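Local coordinates for protein chitosanase (Gynuella sunshinyii YC6258, PDB 6LWU) that probably hydrolyses chitosan, as a glycoside hydrolase family 46 chitosanase, and holds glucosamine units in its cleft, at residues P157-R162 with K186-V191; W180-L185 with S213-L218. The protein carries 1 engineered substitution. All coordinates share one frame; numbering follows the deposited sequence.

Overall arrangement
Helix 177-193 is the element common to both contacts: interaction 1 packs helix 156-166 against its 186-191 portion, and interaction 2 sets helix 209-219 against residues 180-185 on a roughly opposite flank. The two contact centres lie 12 Å apart and touch. Arg188 NH1 of interaction 1 comes within 3.5 Å of Leu214 CD1 of interaction 2, and Met159 CB is 4.0 Å from Phe184 CE1, so helix 177-193 packs between the other two helices. With respect to the bound glucosamine units, interaction 1 is the nearer: the Arg188 side chain is about 8 Å from a sugar, whereas the Leu214 side chain is about 12 Å away. At these distances neither side chain touches the sugar.

Interaction 1. Residues P157-R162 with K186-V191; sequences PAMIAR and KIRKQV
The helical segments 157-162 and 186-191 run obliquely antiparallel, at 133° with their axes 10.1 Å apart at closest approach, and the nearest alpha carbons are those of Met159 and Ile187, separated by 6.9 Å. Met159 reaches across and meets Val191 tip to tip, its CE being modelled 3.4 Å from Val191 CB. The exact place of that methyl is doubtful, because it also crowds the Arg188 backbone too closely; farther back, Met159 CG lies 4.3 Å from Ile187 CG2. Ile187 also sends CD1 to the end of segment 157-162, 3.6 Å from Arg162 O. The Arg162 chain bends at chi3 (-62°), which turns its guanidinium back toward the other helix, where Val191 CG2 meets NH2 at the edge, in plane. Beyond the interface, Arg162 NH1 hydrogen-bonds Gly153 O, while the extended Arg188 carries its guanidinium away to a salt bridge with Asp142 and a hydrogen bond to His147. His147 also touches Met159 and Val191 from helix 134-147, beside which helices 156-166 and 177-193 pack in this helical family 46 fold. With no hydrogen bond across, the contact is held mainly by apolar packing, with the Arg162 guanidinium edge against Val191 added.

Interaction 2. Residues W180-L185 with S213-L218; sequences WLKTFL and SLMKLL
Leu185 N donates to Leu181 O at 2.8 Å, a helical bond that joins two residues whose side chains both face helix 213-218; no hydrogen bond crosses the interface. The two helices are nearly antiparallel, at 160°, with axes 10.5 Å apart. Leu218 supplies the branch that enters the notch between Leu181, Lys182 and Leu185: its CD2 is 3.8 Å from Lys182 N and 4.0 Å from Leu185 CD2. Leu181 slides past Leu218 in the opposite direction, whereas the Lys182 chain crosses it at about a right angle. Met215 starts with CG anti to its own nitrogen (chi1 -176°), then curls at chi2 and chi3, bringing CE to 3.5 Å from Leu185 CB and SD to 4.0 Å from Lys182 CG. Shortening Met215 to alanine would probably open a gap beside Leu185 CB and leave the aliphatic part of Lys182 without its sulfur neighbour. Helix 134-147 borders the buried side, where Leu135 touches Leu218, Thr136 touches Leu181 and Leu138 touches Leu214. Phe184 turns to Thr163 of helix 156-166, and Lys216 NZ makes a weak hydrogen bond to Arg230 O in strand 229-231.

Interaction 1. Residues P157-R162 with K186-V191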
loop_
_atom_site.group_PDB
_atom_site.type_symbol
_atom_site.label_atom_id
_atom_site.label_comp_id
_atom_site.label_asym_id
_atom_site.label_seq_id
_atom_site.Cartn_x
_atom_site.Cartn_y
_atom_site.Cartn_z
ATOM N N PRO A 157 0.804 0.609 -12.606
ATOM C CA PRO A 157 0.644 1.096 -13.993
ATOM C C PRO A 157 0.287 -0.007 -14.975
ATOM O O PRO A 157 -0.513 0.218 -15.894
ATOM C CB PRO A 157 2.010 1.719 -14.319
ATOM C CG PRO A 157 2.615 2.051 -13.000
ATOM C CD PRO A 157 2.109 1.010 -12.037
ATOM N N ALA A 158 0.848 -1.202 -14.797
ATOM C CA ALA A 158 0.576 -2.275 -15.745
ATOM C C ALA A 158 -0.844 -2.795 -15.581
ATOM O O ALA A 158 -1.527 -3.072 -16.573
ATOM C CB ALA A 158 1.599 -3.403 -15.578
ATOM N N MET A 159 -1.311 -2.917 -14.338
ATOM C CA MET A 159 -2.675 -3.369 -14.108
ATOM C C MET A 159 -3.687 -2.373 -14.661
ATOM O O MET A 159 -4.653 -2.768 -15.326
ATOM C CB MET A 159 -2.899 -3.591 -12.621
ATOM C CG MET A 159 -2.122 -4.757 -12.056
ATOM S SD MET A 159 -2.230 -4.645 -10.275
ATOM C CE MET A 159 -2.845 -6.207 -9.956
ATOM N N ILE A 160 -3.478 -1.078 -14.393
ATOM C CA ILE A 160 -4.316 -0.033 -14.978
ATOM C C ILE A 160 -4.347 -0.161 -16.494
ATOM O O ILE A 160 -5.413 -0.072 -17.118
ATOM C CB ILE A 160 -3.816 1.363 -14.547
ATOM C CG1 ILE A 160 -4.222 1.680 -13.106
ATOM C CG2 ILE A 160 -4.300 2.451 -15.519
ATOM C CD1 ILE A 160 -3.539 2.926 -12.557
ATOM N N ALA A 161 -3.179 -0.377 -17.112
ATOM C CA ALA A 161 -3.137 -0.494 -18.566
ATOM C C ALA A 161 -3.907 -1.718 -19.041
ATOM O O ALA A 161 -4.581 -1.668 -20.077
ATOM C CB ALA A 161 -1.690 -0.536 -19.060
ATOM N N ARG A 162 -3.838 -2.822 -18.288
ATOM C CA ARG A 162 -4.558 -4.032 -18.678
ATOM C C ARG A 162 -6.048 -3.905 -18.410
ATOM O O ARG A 162 -6.860 -4.484 -19.143
ATOM C CB ARG A 162 -3.988 -5.260 -17.955
ATOM C CG ARG A 162 -2.572 -5.644 -18.402
ATOM C CD ARG A 162 -2.252 -7.150 -18.225
ATOM N NE ARG A 162 -2.299 -7.612 -16.834
ATOM C CZ ARG A 162 -1.372 -7.343 -15.909
ATOM N NH1 ARG A 162 -0.303 -6.602 -16.201
ATOM N NH2 ARG A 162 -1.518 -7.805 -14.673
ATOM N N LYS A 186 -10.705 -7.524 -10.504
ATOM C CA LYS A 186 -10.517 -8.913 -10.893
ATOM C C LYS A 186 -9.122 -9.154 -11.454
ATOM O O LYS A 186 -8.516 -10.200 -11.190
ATOM C CB LYS A 186 -11.586 -9.320 -11.910
ATOM C CG LYS A 186 -12.782 -9.968 -11.262
ATOM C CD LYS A 186 -14.070 -9.599 -11.956
ATOM C CE LYS A 186 -13.985 -9.787 -13.457
ATOM N NZ LYS A 186 -15.223 -10.496 -13.903
ATOM N N ILE A 187 -8.607 -8.215 -12.253
ATOM C CA ILE A 187 -7.231 -8.328 -12.729
ATOM C C ILE A 187 -6.266 -8.293 -11.548
ATOM O O ILE A 187 -5.283 -9.047 -11.511
ATOM C CB ILE A 187 -6.927 -7.224 -13.761
ATOM C CG1 ILE A 187 -7.375 -7.667 -15.158
ATOM C CG2 ILE A 187 -5.434 -6.869 -13.770
ATOM C CD1 ILE A 187 -7.311 -6.569 -16.206
ATOM N N ARG A 188 -6.554 -7.445 -10.550
ATOM C CA ARG A 188 -5.701 -7.375 -9.367
ATOM C C ARG A 188 -5.676 -8.705 -8.630
ATOM O O ARG A 188 -4.601 -9.210 -8.266
ATOM C CB ARG A 188 -6.133 -6.235 -8.431
ATOM C CG ARG A 188 -5.077 -5.894 -7.370
ATOM C CD ARG A 188 -5.521 -4.817 -6.379
ATOM N NE ARG A 188 -4.643 -4.736 -5.205
ATOM C CZ ARG A 188 -4.973 -4.157 -4.052
ATOM N NH1 ARG A 188 -6.166 -3.598 -3.886
ATOM N NH2 ARG A 188 -4.121 -4.147 -3.052
ATOM N N LYS A 189 -6.848 -9.301 -8.412
ATOM C CA LYS A 189 -6.866 -10.578 -7.713
ATOM C C LYS A 189 -6.076 -11.641 -8.476
ATOM O O LYS A 189 -5.386 -12.461 -7.856
ATOM C CB LYS A 189 -8.308 -11.020 -7.465
ATOM C CG LYS A 189 -8.454 -12.010 -6.312
ATOM C CD LYS A 189 -9.877 -12.541 -6.208
ATOM C CE LYS A 189 -10.008 -13.615 -5.129
ATOM N NZ LYS A 189 -11.443 -13.970 -4.902
ATOM N N GLN A 190 -6.117 -11.615 -9.814
ATOM C CA GLN A 190 -5.368 -12.606 -10.586
ATOM C C GLN A 190 -3.865 -12.394 -10.447
ATOM O O GLN A 190 -3.092 -13.367 -10.459
ATOM C CB GLN A 190 -5.786 -12.563 -12.056
ATOM C CG GLN A 190 -7.147 -13.182 -12.319
ATOM C CD GLN A 190 -7.789 -12.684 -13.609
ATOM O OE1 GLN A 190 -7.095 -12.257 -14.538
ATOM N NE2 GLN A 190 -9.124 -12.743 -13.670
ATOM N N VAL A 191 -3.437 -11.136 -10.302
ATOM C CA VAL A 191 -2.019 -10.846 -10.112
ATOM C C VAL A 191 -1.576 -11.259 -8.717
ATOM O O VAL A 191 -0.495 -11.822 -8.540
ATOM C CB VAL A 191 -1.740 -9.356 -10.383
ATOM C CG1 VAL A 191 -0.360 -8.952 -9.876
ATOM C CG2 VAL A 191 -1.891 -9.045 -11.869
#

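Interaction 2. Residues W180-L185 with S213-L218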
loop_
_atom_site.group_PDB
_atom_site.type_symbol
_atom_site.label_atom_id
_atom_site.label_comp_id
_atom_site.label_asym_id
_atom_site.label_seq_id
_atom_site.Cartn_x
_atom_site.Cartn_y
_atom_site.Cartn_z
ATOM N N TRP A 180 -15.061 -0.366 -15.277
ATOM C CA TRP A 180 -13.606 -0.278 -15.209
ATOM C C TRP A 180 -13.104 -0.795 -13.867
ATOM O O TRP A 180 -12.096 -1.509 -13.801
ATOM C CB TRP A 180 -13.148 1.172 -15.444
ATOM C CG TRP A 180 -11.653 1.299 -15.637
ATOM C CD1 TRP A 180 -10.990 1.463 -16.818
ATOM C CD2 TRP A 180 -10.652 1.261 -14.618
ATOM N NE1 TRP A 180 -9.632 1.522 -16.600
ATOM C CE2 TRP A 180 -9.400 1.397 -15.255
ATOM C CE3 TRP A 180 -10.691 1.129 -13.225
ATOM C CZ2 TRP A 180 -8.201 1.390 -14.547
ATOM C CZ3 TRP A 180 -9.502 1.116 -12.526
ATOM C CH2 TRP A 180 -8.270 1.248 -13.185
ATOM N N LEU A 181 -13.824 -0.475 -12.792
ATOM C CA LEU A 181 -13.383 -0.834 -11.450
ATOM C C LEU A 181 -13.505 -2.336 -11.209
ATOM O O LEU A 181 -12.593 -2.954 -10.644
ATOM C CB LEU A 181 -14.187 -0.049 -10.414
ATOM C CG LEU A 181 -13.826 -0.321 -8.958
ATOM C CD1 LEU A 181 -12.351 -0.076 -8.756
ATOM C CD2 LEU A 181 -14.652 0.544 -8.029
ATOM N N LYS A 182 -14.634 -2.936 -11.611
ATOM C CA LYS A 182 -14.782 -4.388 -11.507
ATOM C C LYS A 182 -13.638 -5.098 -12.218
ATOM O O LYS A 182 -12.974 -5.963 -11.639
ATOM C CB LYS A 182 -16.133 -4.839 -12.083
ATOM C CG LYS A 182 -16.819 -5.969 -11.296
ATOM C CD LYS A 182 -17.630 -6.928 -12.191
ATOM C CE LYS A 182 -18.274 -8.058 -11.366
ATOM N NZ LYS A 182 -19.098 -9.039 -12.161
ATOM N N THR A 183 -13.372 -4.712 -13.467
ATOM C CA THR A 183 -12.294 -5.330 -14.230
ATOM C C THR A 183 -10.958 -5.195 -13.501
ATOM O O THR A 183 -10.212 -6.174 -13.359
ATOM C CB THR A 183 -12.229 -4.705 -15.625
ATOM O OG1 THR A 183 -13.507 -4.818 -16.252
ATOM C CG2 THR A 183 -11.202 -5.399 -16.485
ATOM N N PHE A 184 -10.655 -3.988 -13.007
ATOM C CA PHE A 184 -9.406 -3.765 -12.284
ATOM C C PHE A 184 -9.325 -4.642 -11.041
ATOM O O PHE A 184 -8.269 -5.214 -10.743
ATOM C CB PHE A 184 -9.273 -2.288 -11.898
ATOM C CG PHE A 184 -8.086 -1.999 -11.003
ATOM C CD1 PHE A 184 -6.818 -1.801 -11.544
ATOM C CD2 PHE A 184 -8.235 -1.950 -9.622
ATOM C CE1 PHE A 184 -5.713 -1.542 -10.714
ATOM C CE2 PHE A 184 -7.145 -1.696 -8.791
ATOM C CZ PHE A 184 -5.878 -1.492 -9.339
ATOM N N LEU A 185 -10.424 -4.743 -10.289
ATOM C CA LEU A 185 -10.415 -5.558 -9.080
ATOM C C LEU A 185 -10.125 -7.019 -9.406
ATOM O O LEU A 185 -9.389 -7.691 -8.674
ATOM C CB LEU A 185 -11.751 -5.424 -8.350
ATOM C CG LEU A 185 -11.937 -4.242 -7.402
ATOM C CD1 LEU A 185 -11.216 -3.012 -7.941
ATOM C CD2 LEU A 185 -13.430 -3.950 -7.176
ATOM N N SER A 213 -12.995 -7.622 -0.198
ATOM C CA SER A 213 -13.646 -6.571 0.587
ATOM C C SER A 213 -13.925 -5.334 -0.259
ATOM O O SER A 213 -14.994 -4.723 -0.147
ATOM C CB SER A 213 -12.780 -6.194 1.788
ATOM O OG SER A 213 -12.873 -7.157 2.818
ATOM N N LEU A 214 -12.972 -4.944 -1.105
ATOM C CA LEU A 214 -13.223 -3.869 -2.058
ATOM C C LEU A 214 -14.312 -4.259 -3.050
ATOM O O LEU A 214 -15.175 -3.445 -3.384
ATOM C CB LEU A 214 -11.928 -3.511 -2.792
ATOM C CG LEU A 214 -10.758 -2.928 -1.985
ATOM C CD1 LEU A 214 -9.465 -2.933 -2.794
ATOM C CD2 LEU A 214 -11.075 -1.518 -1.514
ATOM N N MET A 215 -14.276 -5.497 -3.549
ATOM C CA MET A 215 -15.309 -5.966 -4.467
ATOM C C MET A 215 -16.684 -5.951 -3.806
ATOM O O MET A 215 -17.690 -5.647 -4.456
ATOM C CB MET A 215 -14.959 -7.380 -4.964
ATOM C CG MET A 215 -15.908 -7.978 -6.022
ATOM S SD MET A 215 -15.920 -7.135 -7.630
ATOM C CE MET A 215 -14.442 -7.717 -8.438
ATOM N N LYS A 216 -16.731 -6.280 -2.534
ATOM C CA LYS A 216 -17.976 -6.347 -1.742
ATOM C C LYS A 216 -18.611 -4.961 -1.627
ATOM O O LYS A 216 -19.819 -4.873 -1.686
ATOM C CB LYS A 216 -17.665 -6.976 -0.395
ATOM C CG LYS A 216 -18.778 -6.921 0.621
ATOM C CD LYS A 216 -18.345 -6.456 1.976
ATOM C CE LYS A 216 -18.669 -7.425 3.089
ATOM N NZ LYS A 216 -18.221 -6.903 4.407
ATOM N N LEU A 217 -17.792 -3.938 -1.434
ATOM C CA LEU A 217 -18.281 -2.562 -1.377
ATOM C C LEU A 217 -18.809 -2.116 -2.732
ATOM O O LEU A 217 -19.776 -1.343 -2.811
ATOM C CB LEU A 217 -17.166 -1.615 -0.916
ATOM C CG LEU A 217 -16.502 -1.821 0.443
ATOM C CD1 LEU A 217 -15.440 -0.763 0.616
ATOM C CD2 LEU A 217 -17.493 -1.754 1.594
ATOM N N LEU A 218 -18.168 -2.571 -3.813
ATOM C CA LEU A 218 -18.654 -2.233 -5.147
ATOM C C LEU A 218 -20.029 -2.830 -5.381
ATOM O O LEU A 218 -20.966 -2.125 -5.768
ATOM C CB LEU A 218 -17.670 -2.712 -6.218
ATOM C CG LEU A 218 -18.122 -2.547 -7.677
ATOM C CD1 LEU A 218 -18.570 -1.127 -7.977
ATOM C CD2 LEU A 218 -17.022 -2.994 -8.662
#